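Local coordinates for UPF0033 domain-containing protein (Desulfitobacterium hafniense, PDB 3HZ7) that is of unknown function but, as the SirA-like, TusA-family domain of a longer protein, probably carries sulfur as a persulfide, at residues A[2-7]-A[30-35]; A[34-39]-A[66-71]. All blocks are in the same frame, centred on the assembly; numbering follows the deposited sequence.

Contact 1. Residues A[2-7]-A[30-35]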
ATOM      1  N   ILE A   2      -9.550   2.339  -2.122  1.00 21.39           N
ATOM      2  CA  ILE A   2      -9.543   1.802  -0.769  1.00 19.36           C
ATOM      3  C   ILE A   2      -8.305   2.294   0.012  1.00 20.30           C
ATOM      4  O   ILE A   2      -7.191   2.280  -0.501  1.00 20.01           O
ATOM      5  CB  ILE A   2      -9.638   0.235  -0.777  1.00 29.63           C
ATOM      6  CG1 ILE A   2      -9.591  -0.325   0.644  1.00 31.74           C
ATOM      7  CG2 ILE A   2      -8.479  -0.384  -1.501  1.00 34.92           C
ATOM      8  CD1 ILE A   2      -8.220  -0.467   1.191  1.00 33.65           C
ATOM      9  N   THR A   3      -8.541   2.778   1.226  1.00 16.90           N
ATOM     10  CA  THR A   3      -7.495   3.286   2.114  1.00 15.69           C
ATOM     11  C   THR A   3      -7.419   2.436   3.351  1.00 18.78           C
ATOM     12  O   THR A   3      -8.429   2.199   4.024  1.00 18.52           O
ATOM     13  CB  THR A   3      -7.731   4.759   2.479  1.00 23.08           C
ATOM     14  OG1 THR A   3      -7.685   5.485   1.257  1.00 23.17           O
ATOM     15  CG2 THR A   3      -6.543   5.363   3.426  1.00 17.09           C
ATOM     16  N   ILE A   4      -6.234   1.884   3.566  1.00 14.05           N
ATOM     17  CA  ILE A   4      -5.984   1.039   4.697  1.00 15.34           C
ATOM     18  C   ILE A   4      -5.177   1.822   5.741  1.00 19.58           C
ATOM     19  O   ILE A   4      -4.076   2.239   5.445  1.00 22.40           O
ATOM     20  CB  ILE A   4      -5.160  -0.193   4.284  1.00 17.37           C
ATOM     21  CG1 ILE A   4      -5.992  -0.983   3.211  1.00 26.75           C
ATOM     22  CG2 ILE A   4      -4.740  -1.049   5.647  1.00 11.59           C
ATOM     23  CD1 ILE A   4      -5.560  -2.379   2.831  1.00 19.71           C
ATOM     24  N   ASP A   5      -5.722   2.031   6.935  1.00 15.41           N
ATOM     25  CA  ASP A   5      -4.922   2.721   7.972  1.00 21.05           C
ATOM     26  C   ASP A   5      -4.231   1.599   8.737  1.00 22.64           C
ATOM     27  O   ASP A   5      -4.878   0.800   9.417  1.00 21.20           O
ATOM     28  CB  ASP A   5      -5.807   3.493   8.951  1.00 23.57           C
ATOM     29  CG  ASP A   5      -5.001   4.144  10.098  1.00 26.46           C
ATOM     30  OD1 ASP A   5      -3.844   3.741  10.367  1.00 24.18           O
ATOM     31  OD2 ASP A   5      -5.557   5.056  10.723  1.00 28.83           O
ATOM     32  N   ALA A   6      -2.923   1.509   8.567  1.00 21.44           N
ATOM     33  CA  ALA A   6      -2.120   0.497   9.220  1.00 20.45           C
ATOM     34  C   ALA A   6      -1.108   1.178  10.151  1.00 19.38           C
ATOM     35  O   ALA A   6      -0.028   0.617  10.422  1.00 26.10           O
ATOM     36  CB  ALA A   6      -1.395  -0.279   8.194  1.00 19.98           C
ATOM     37  N   LEU A   7      -1.434   2.365  10.637  1.00 23.70           N
ATOM     38  CA  LEU A   7      -0.501   3.077  11.519  1.00 25.07           C
ATOM     39  C   LEU A   7      -0.427   2.320  12.831  1.00 27.90           C
ATOM     40  O   LEU A   7      -1.440   1.834  13.332  1.00 30.19           O
ATOM     41  CB  LEU A   7      -0.973   4.515  11.756  1.00 29.60           C
ATOM     42  CG  LEU A   7      -0.967   5.396  10.492  1.00 19.35           C
ATOM     43  CD1 LEU A   7      -1.745   6.661  10.790  1.00 22.81           C
ATOM     44  CD2 LEU A   7       0.449   5.705  10.036  1.00 26.72           C
ATOM     45  N   GLY A  30      -7.829  -1.129  -9.598  1.00 24.25           N
ATOM     46  CA  GLY A  30      -8.275  -0.068  -8.734  1.00 21.85           C
ATOM     47  C   GLY A  30      -7.075   0.483  -7.996  1.00 20.53           C
ATOM     48  O   GLY A  30      -5.908   0.262  -8.414  1.00 24.71           O
ATOM     49  N   VAL A  31      -7.347   1.143  -6.877  1.00 22.94           N
ATOM     50  CA  VAL A  31      -6.288   1.804  -6.124  1.00 22.89           C
ATOM     51  C   VAL A  31      -6.321   1.443  -4.665  1.00 21.19           C
ATOM     52  O   VAL A  31      -7.394   1.490  -4.071  1.00 17.92           O
ATOM     53  CB  VAL A  31      -6.448   3.342  -6.237  1.00 22.86           C
ATOM     54  CG1 VAL A  31      -5.262   4.010  -5.539  1.00 19.57           C
ATOM     55  CG2 VAL A  31      -6.535   3.790  -7.746  1.00 19.91           C
ATOM     56  N   VAL A  32      -5.159   1.079  -4.082  1.00 19.66           N
ATOM     57  CA  VAL A  32      -5.140   0.775  -2.657  1.00 17.97           C
ATOM     58  C   VAL A  32      -4.106   1.695  -2.045  1.00 14.52           C
ATOM     59  O   VAL A  32      -2.914   1.665  -2.418  1.00 21.73           O
ATOM     60  CB  VAL A  32      -4.780  -0.740  -2.354  1.00 23.76           C
ATOM     61  CG1 VAL A  32      -4.718  -0.984  -0.800  1.00 18.39           C
ATOM     62  CG2 VAL A  32      -5.846  -1.720  -3.035  1.00 17.69           C
ATOM     63  N   THR A  33      -4.522   2.547  -1.134  1.00 18.25           N
ATOM     64  CA  THR A  33      -3.537   3.417  -0.461  1.00 19.15           C
ATOM     65  C   THR A  33      -3.409   2.848   0.943  1.00 22.16           C
ATOM     66  O   THR A  33      -4.412   2.357   1.517  1.00 20.26           O
ATOM     67  CB  THR A  33      -3.948   4.853  -0.350  1.00 13.36           C
ATOM     68  OG1 THR A  33      -5.343   4.936  -0.418  1.00 45.69           O
ATOM     69  CG2 THR A  33      -3.470   5.596  -1.462  1.00 42.15           C
ATOM     70  N   VAL A  34      -2.188   2.913   1.477  1.00 19.62           N
ATOM     71  CA  VAL A  34      -1.911   2.390   2.808  1.00 16.91           C
ATOM     72  C   VAL A  34      -1.183   3.418   3.653  1.00 17.14           C
ATOM     73  O   VAL A  34      -0.175   3.977   3.211  1.00 19.41           O
ATOM     74  CB  VAL A  34      -0.996   1.149   2.713  1.00 18.71           C
ATOM     75  CG1 VAL A  34      -0.983   0.363   4.099  1.00 14.57           C
ATOM     76  CG2 VAL A  34      -1.397   0.305   1.511  1.00 20.54           C
ATOM     77  N   LEU A  35      -1.673   3.665   4.849  1.00 15.21           N
ATOM     78  CA  LEU A  35      -0.973   4.572   5.760  1.00 18.87           C
ATOM     79  C   LEU A  35      -0.015   3.768   6.697  1.00 21.35           C
ATOM     80  O   LEU A  35      -0.465   2.834   7.440  1.00 16.73           O
ATOM     81  CB  LEU A  35      -1.982   5.367   6.588  1.00 15.69           C
ATOM     82  CG  LEU A  35      -3.098   6.088   5.814  1.00 22.40           C
ATOM     83  CD1 LEU A  35      -4.057   6.835   6.816  1.00 24.70           C
ATOM     84  CD2 LEU A  35      -2.450   7.112   4.854  1.00 24.87           C
TER
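Strands 2-5 and 31-36 form the parallel pair of a beta-alpha-beta crossover, with Ile2, Thr3, Ile4 and Asp5 lying level with Val32, Thr33, Val34 and Leu35. The ladder has the staggered pattern of parallel strands: Ile2 and Ile4 each give their N-H to one carbonyl of the partner strand and take an N-H from the residue two places further on. Ile4 N reaches Thr33 O at 2.8 Å, and Leu35 N reaches Ile4 O at 2.9 Å. The bonding runs past the strand end, where Ala6 N meets Leu35 O at 3.0 Å in a more bent bond (140°). Leu7 N turns away from that carbonyl and binds Asp5 OD1 at 2.8 Å, an Asx turn made possible by the short side chain of Asp5, which lets OD1 reach the N-H two residues on.

Branched residues fill the face carrying Ile2, Ile4, Val32 and Val34. Helix 13-23 covers Ile4 with Arg17 and Ala21, Val32 with Leu22 and Val34 with Ala18, while Ile2 stays partly exposed. Ile2 and Val32 lie alongside each other. With CG1 beside its backbone N (chi1 -60°), Ile4 sends CD1 to Val32 CG1 at 4.0 Å, while small Ala6 fits its CB beside Val34 CG1 at 4.2 Å. On the reverse face Thr3 OG1 and Thr33 OG1 are modelled 2.9 Å apart and would share a hydrogen bond, either being a possible donor, but the strained Thr33 torsion makes this uncertain; beta-branched threonines suit strands in any case. Further along, Leu7 crosses Leu35 with CG on CB at 4.0 Å.

After Leu7 the chain passes Cys11, an S-mercaptocysteine in this structure, into helix 13-23, a layout typical of the TusA-like alpha/beta fold.

Contact 2. Residues A[34-39]-A[66-71]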
ATOM      1  N   VAL A  34      -2.188   2.913   1.477  1.00 19.62           N
ATOM      2  CA  VAL A  34      -1.911   2.390   2.808  1.00 16.91           C
ATOM      3  C   VAL A  34      -1.183   3.418   3.653  1.00 17.14           C
ATOM      4  O   VAL A  34      -0.175   3.977   3.211  1.00 19.41           O
ATOM      5  CB  VAL A  34      -0.996   1.149   2.713  1.00 18.71           C
ATOM      6  CG1 VAL A  34      -0.983   0.363   4.099  1.00 14.57           C
ATOM      7  CG2 VAL A  34      -1.397   0.305   1.511  1.00 20.54           C
ATOM      8  N   LEU A  35      -1.673   3.665   4.849  1.00 15.21           N
ATOM      9  CA  LEU A  35      -0.973   4.572   5.760  1.00 18.87           C
ATOM     10  C   LEU A  35      -0.015   3.768   6.697  1.00 21.35           C
ATOM     11  O   LEU A  35      -0.465   2.834   7.440  1.00 16.73           O
ATOM     12  CB  LEU A  35      -1.982   5.367   6.588  1.00 15.69           C
ATOM     13  CG  LEU A  35      -3.098   6.088   5.814  1.00 22.40           C
ATOM     14  CD1 LEU A  35      -4.057   6.835   6.816  1.00 24.70           C
ATOM     15  CD2 LEU A  35      -2.450   7.112   4.854  1.00 24.87           C
ATOM     16  N   VAL A  36       1.285   4.060   6.616  1.00 16.99           N
ATOM     17  CA  VAL A  36       2.286   3.415   7.509  1.00 19.58           C
ATOM     18  C   VAL A  36       3.153   4.459   8.229  1.00 27.62           C
ATOM     19  O   VAL A  36       3.202   5.641   7.859  1.00 20.36           O
ATOM     20  CB  VAL A  36       3.176   2.343   6.808  1.00 20.33           C
ATOM     21  CG1 VAL A  36       2.282   1.200   6.374  1.00 24.36           C
ATOM     22  CG2 VAL A  36       3.994   2.948   5.558  1.00 19.28           C
ATOM     23  N   ASP A  37       3.755   4.043   9.344  1.00 36.45           N
ATOM     24  CA  ASP A  37       4.556   4.967  10.131  1.00 31.92           C
ATOM     25  C   ASP A  37       6.055   4.691  10.118  1.00 33.15           C
ATOM     26  O   ASP A  37       6.738   5.072  11.056  1.00 38.50           O
ATOM     27  CB  ASP A  37       4.048   4.988  11.571  1.00 30.78           C
ATOM     28  CG  ASP A  37       4.191   3.625  12.274  1.00 33.13           C
ATOM     29  OD1 ASP A  37       5.086   2.827  11.917  1.00 29.48           O
ATOM     30  OD2 ASP A  37       3.400   3.371  13.218  1.00 38.86           O
ATOM     31  N   ASN A  38       6.580   4.027   9.095  1.00 26.36           N
ATOM     32  CA  ASN A  38       8.031   3.812   9.075  1.00 34.25           C
ATOM     33  C   ASN A  38       8.406   3.476   7.648  1.00 33.30           C
ATOM     34  O   ASN A  38       7.603   2.902   6.915  1.00 31.09           O
ATOM     35  CB  ASN A  38       8.444   2.671  10.087  1.00 34.56           C
ATOM     36  CG  ASN A  38       7.887   1.325   9.697  1.00 24.48           C
ATOM     37  OD1 ASN A  38       8.414   0.675   8.819  1.00 30.07           O
ATOM     38  ND2 ASN A  38       6.788   0.922  10.318  1.00 27.71           N
ATOM     39  N   ASP A  39       9.629   3.840   7.266  1.00 36.54           N
ATOM     40  CA  ASP A  39      10.158   3.651   5.915  1.00 33.90           C
ATOM     41  C   ASP A  39      10.292   2.232   5.476  1.00 32.67           C
ATOM     42  O   ASP A  39      10.232   1.914   4.285  1.00 29.31           O
ATOM     43  CB  ASP A  39      11.540   4.293   5.802  1.00 41.47           C
ATOM     44  CG  ASP A  39      11.488   5.665   5.249  1.00 51.17           C
ATOM     45  OD1 ASP A  39      11.284   6.627   6.039  1.00 51.37           O
ATOM     46  OD2 ASP A  39      11.655   5.759   3.998  1.00 61.43           O
ATOM     47  N   ILE A  66       3.310   7.948   6.456  1.00 21.57           N
ATOM     48  CA  ILE A  66       3.698   7.693   5.095  1.00 20.20           C
ATOM     49  C   ILE A  66       2.495   7.076   4.330  1.00 23.09           C
ATOM     50  O   ILE A  66       1.879   6.063   4.763  1.00 21.52           O
ATOM     51  CB  ILE A  66       4.909   6.789   5.034  1.00 23.25           C
ATOM     52  CG1 ILE A  66       6.080   7.449   5.807  1.00 33.74           C
ATOM     53  CG2 ILE A  66       5.272   6.559   3.607  1.00 24.27           C
ATOM     54  CD1 ILE A  66       7.210   6.539   6.122  1.00 25.01           C
ATOM     55  N   GLU A  67       2.120   7.697   3.209  1.00 25.20           N
ATOM     56  CA  GLU A  67       1.032   7.138   2.428  1.00 19.06           C
ATOM     57  C   GLU A  67       1.607   6.504   1.192  1.00 20.54           C
ATOM     58  O   GLU A  67       2.314   7.153   0.439  1.00 18.91           O
ATOM     59  CB  GLU A  67       0.009   8.216   2.075  1.00 33.50           C
ATOM     60  CG  GLU A  67      -1.202   7.628   1.401  1.00 37.37           C
ATOM     61  CD  GLU A  67      -2.436   8.527   1.436  1.00 40.15           C
ATOM     62  OE1 GLU A  67      -2.494   9.473   2.238  1.00 48.51           O
ATOM     63  OE2 GLU A  67      -3.372   8.265   0.666  1.00 46.52           O
ATOM     64  N   VAL A  68       1.352   5.203   1.010  1.00 17.04           N
ATOM     65  CA  VAL A  68       1.838   4.471  -0.151  1.00 17.70           C
ATOM     66  C   VAL A  68       0.588   4.156  -0.985  1.00 21.60           C
ATOM     67  O   VAL A  68      -0.364   3.507  -0.517  1.00 22.70           O
ATOM     68  CB  VAL A  68       2.556   3.137   0.291  1.00 14.27           C
ATOM     69  CG1 VAL A  68       3.159   2.406  -0.883  1.00 17.34           C
ATOM     70  CG2 VAL A  68       3.649   3.470   1.323  1.00 20.49           C
ATOM     71  N   THR A  69       0.593   4.591  -2.223  1.00 18.71           N
ATOM     72  CA  THR A  69      -0.549   4.362  -3.101  1.00 25.22           C
ATOM     73  C   THR A  69      -0.202   3.318  -4.160  1.00 30.74           C
ATOM     74  O   THR A  69       0.826   3.439  -4.865  1.00 27.05           O
ATOM     75  CB  THR A  69      -0.966   5.698  -3.719  1.00 18.94           C
ATOM     76  OG1 THR A  69      -1.243   6.604  -2.643  1.00 22.23           O
ATOM     77  CG2 THR A  69      -2.212   5.539  -4.620  1.00 24.25           C
ATOM     78  N   ILE A  70      -1.026   2.267  -4.254  1.00 23.64           N
ATOM     79  CA  ILE A  70      -0.752   1.215  -5.212  1.00 21.85           C
ATOM     80  C   ILE A  70      -1.887   1.128  -6.185  1.00 23.38           C
ATOM     81  O   ILE A  70      -3.061   1.025  -5.789  1.00 17.79           O
ATOM     82  CB  ILE A  70      -0.551  -0.185  -4.507  1.00 18.97           C
ATOM     83  CG1 ILE A  70       0.500  -0.025  -3.413  1.00 22.66           C
ATOM     84  CG2 ILE A  70      -0.251  -1.278  -5.568  1.00 13.71           C
ATOM     85  CD1 ILE A  70       0.830  -1.307  -2.505  1.00 27.81           C
ATOM     86  N   VAL A  71      -1.529   1.119  -7.470  1.00 21.88           N
ATOM     87  CA  VAL A  71      -2.512   1.083  -8.533  1.00 24.44           C
ATOM     88  C   VAL A  71      -2.474  -0.217  -9.325  1.00 31.64           C
ATOM     89  O   VAL A  71      -1.406  -0.652  -9.762  1.00 31.97           O
ATOM     90  CB  VAL A  71      -2.308   2.269  -9.550  1.00 26.04           C
ATOM     91  CG1 VAL A  71      -3.361   2.185 -10.623  1.00 32.96           C
ATOM     92  CG2 VAL A  71      -2.397   3.605  -8.844  1.00 20.50           C
TER
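Val36 and Ile66 form the outer rung of an antiparallel pair in the mixed sheet of the TusA-like fold, where strand 66-71 runs against the end of strand 31-36. Val36 N gives to Ile66 O at 2.8 Å and Ile66 N returns the bond to Val36 O at 2.7 Å, the two-way exchange of a hydrogen-bonded pair. Val34 and Val68, two residues back on one strand and two on along the other, repeat it, and Leu35 with Glu67 makes the non-hydrogen-bonded pair between.

The tightly packed side is the face of Val34, Val36, Ile66 and Val68, where Ser41, Arg42 and Leu45 of helix 39-52, with Pro14 and Ala18 of helix 13-23, close over the valines. Branching at CB makes these residues fit both the extended backbone and the flat apolar layer. Val36 CG2 sits between its own backbone N and carbonyl carbon, a torsion that lets this methyl rest on Ile66 CB at 4.0 Å.

The looser, more open side carries Leu35 and Glu67 side by side. Leu35 CD2 lies along the Glu67 chain from CB to OE1, with OE1 nearest at 3.5 Å; OE1 also pairs with Lys61 in a salt bridge.

Beyond the strand, Asn38 caps helix 39-52, its OD1 accepting from Ser41 N. Its ND2 holds Asp37 OD1 at 3.0 Å, and Ile66 CD1 presses against the backbone here, 3.6 Å from Asn38 C.

From the N terminus, strand 2-5 leads through helix 13-23 to strand 31-36, where contact 1 closes the first loop. The chain goes on through helix 39-52 and strand 55-60, and contact 2 closes the second loop when strand 66-71 returns. The loops neither nest nor truly cross: one follows the other, overlapping at Val34 and Leu35. Strand 31-36 is therefore an inner strand, with a parallel neighbour along one edge and an antiparallel one along the other. Val32 O probably accepts a hydrogen bond from Ile70 N, carrying the antiparallel ladder on level with contact 1. Together the contacts join strands 2-5, 31-36 and 66-71 into the sheet, on one face of which both helices pack.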